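Local coordinates for putative uncharacterized protein (Trypanosoma brucei brucei, PDB 5KO4) that is of unknown function but contains a bromodomain, a four-helix bundle module that in other proteins recognises acetylated lysine, and so probably binds acetyl-lysine, at residues V73-Y77 with A90-E94. Residues are numbered along the deposited sequence; the frame is centred on the assembly and turned at random.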
loop_
_atom_site.group_PDB
_atom_site.type_symbol
_atom_site.label_atom_id
_atom_site.label_comp_id
_atom_site.label_asym_id
_atom_site.label_seq_id
_atom_site.Cartn_x
_atom_site.Cartn_y
_atom_site.Cartn_z
ATOM N N VAL A 73 -10.442 4.633 7.519
ATOM C CA VAL A 73 -10.212 5.641 6.484
ATOM C C VAL A 73 -9.374 6.812 7.033
ATOM O O VAL A 73 -8.479 7.288 6.324
ATOM C CB VAL A 73 -11.520 6.120 5.791
ATOM C CG1 VAL A 73 -12.235 4.945 5.134
ATOM C CG2 VAL A 73 -12.458 6.851 6.747
ATOM N N GLN A 74 -9.582 7.231 8.293
ATOM C CA GLN A 74 -8.748 8.290 8.844
ATOM C C GLN A 74 -7.286 7.827 8.972
ATOM O O GLN A 74 -6.369 8.611 8.714
ATOM C CB GLN A 74 -9.267 8.777 10.189
ATOM C CG GLN A 74 -8.578 10.064 10.670
ATOM C CD GLN A 74 -8.758 11.190 9.680
ATOM O OE1 GLN A 74 -9.884 11.500 9.246
ATOM N NE2 GLN A 74 -7.663 11.848 9.286
ATOM N N ASN A 75 -7.056 6.546 9.291
ATOM C CA ASN A 75 -5.679 6.050 9.337
ATOM C C ASN A 75 -5.041 6.114 7.961
ATOM O O ASN A 75 -3.868 6.464 7.839
ATOM C CB ASN A 75 -5.631 4.615 9.855
ATOM C CG ASN A 75 -5.831 4.507 11.336
ATOM O OD1 ASN A 75 -5.743 5.493 12.081
ATOM N ND2 ASN A 75 -6.064 3.286 11.805
ATOM N N CYS A 76 -5.814 5.845 6.918
ATOM C CA CYS A 76 -5.299 5.975 5.562
ATOM C C CYS A 76 -4.876 7.414 5.296
ATOM O O CYS A 76 -3.790 7.651 4.762
ATOM C CB CYS A 76 -6.335 5.521 4.551
ATOM S SG CYS A 76 -5.830 5.752 2.828
ATOM N N TYR A 77 -5.716 8.377 5.668
ATOM C CA TYR A 77 -5.369 9.770 5.413
ATOM C C TYR A 77 -4.133 10.156 6.178
ATOM O O TYR A 77 -3.285 10.869 5.645
ATOM C CB TYR A 77 -6.523 10.720 5.759
ATOM C CG TYR A 77 -7.876 10.352 5.172
ATOM C CD1 TYR A 77 -7.976 9.648 3.976
ATOM C CD2 TYR A 77 -9.048 10.605 5.872
ATOM C CE1 TYR A 77 -9.215 9.235 3.479
ATOM C CE2 TYR A 77 -10.287 10.194 5.386
ATOM C CZ TYR A 77 -10.360 9.476 4.207
ATOM O OH TYR A 77 -11.574 9.042 3.723
ATOM N N ALA A 90 -10.033 5.427 -0.142
ATOM C CA ALA A 90 -10.599 5.511 1.205
ATOM C C ALA A 90 -11.699 6.573 1.273
ATOM O O ALA A 90 -12.703 6.354 1.939
ATOM C CB ALA A 90 -9.513 5.830 2.222
ATOM N N ARG A 91 -11.544 7.696 0.544
ATOM C CA ARG A 91 -12.572 8.745 0.542
ATOM C C ARG A 91 -13.853 8.245 -0.107
ATOM O O ARG A 91 -14.935 8.539 0.402
ATOM C CB ARG A 91 -12.083 10.002 -0.193
ATOM C CG ARG A 91 -11.108 10.861 0.624
ATOM C CD ARG A 91 -11.764 11.572 1.746
ATOM N NE ARG A 91 -11.386 12.984 1.837
ATOM C CZ ARG A 91 -10.317 13.455 2.474
ATOM N NH1 ARG A 91 -9.404 12.626 2.964
ATOM N NH2 ARG A 91 -10.122 14.757 2.576
ATOM N N ARG A 92 -13.754 7.498 -1.228
ATOM C CA ARG A 92 -14.975 6.971 -1.850
ATOM C C ARG A 92 -15.678 6.014 -0.884
ATOM O O ARG A 92 -16.904 5.999 -0.812
ATOM C CB ARG A 92 -14.670 6.241 -3.162
ATOM C CG ARG A 92 -14.099 7.109 -4.276
ATOM C CD ARG A 92 -14.764 8.465 -4.450
ATOM N NE ARG A 92 -16.209 8.355 -4.707
ATOM C CZ ARG A 92 -17.021 9.392 -4.862
ATOM N NH1 ARG A 92 -16.544 10.633 -4.810
ATOM N NH2 ARG A 92 -18.319 9.201 -5.083
ATOM N N ILE A 93 -14.905 5.229 -0.131
ATOM C CA ILE A 93 -15.454 4.311 0.855
ATOM C C ILE A 93 -16.081 5.097 2.009
ATOM O O ILE A 93 -17.164 4.736 2.459
ATOM C CB ILE A 93 -14.341 3.346 1.327
ATOM C CG1 ILE A 93 -14.037 2.335 0.213
ATOM C CG2 ILE A 93 -14.741 2.621 2.637
ATOM C CD1 ILE A 93 -12.776 1.532 0.418
ATOM N N GLU A 94 -15.436 6.178 2.461
ATOM C CA GLU A 94 -15.979 7.001 3.527
ATOM C C GLU A 94 -17.310 7.613 3.093
ATOM O O GLU A 94 -18.267 7.646 3.865
ATOM C CB GLU A 94 -14.997 8.113 3.919
ATOM C CG GLU A 94 -15.451 8.851 5.168
ATOM C CD GLU A 94 -14.579 10.006 5.596
ATOM O OE1 GLU A 94 -13.516 10.212 4.978
ATOM O OE2 GLU A 94 -14.994 10.751 6.508
#
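The tight part of this contact centres on A90, whose CB lies 3.6 Å from CE1 of Y77 and 3.7 Å from SG of C76, while CG1 of V73 touches the A90 carbonyl oxygen at 3.5 Å. The other branch of V73, CG2, lies 3.9 Å from CG of E94. At the more open side, polar groups converge on Y77. OH of Y77 donates a hydrogen bond to OE1 of E94 at 2.6 Å, meeting the oxygen on its anti side, 17° out of the carboxylate plane. Over one ring face sits the R91 guanidinium, CZ 4.3 Å from the centroid of the Y77 ring and only 10° off the normal, the geometry of a cation-pi contact. The guanidinium is steeply tilted to the ring and presents NH1 to its face, above the ring centre; NH1 also forms a salt bridge with E82, which probably helps hold it there. R91 and E94, both partly exposed, thus border the buried ring. The segments run nearly antiparallel, at 153° with axes 9.8 Å apart, joining helices 62-80 and 85-104 of the bromodomain bundle; I93 also touches V18 and L21 of helix 8-21, so a third helix of the bundle packs against the contact.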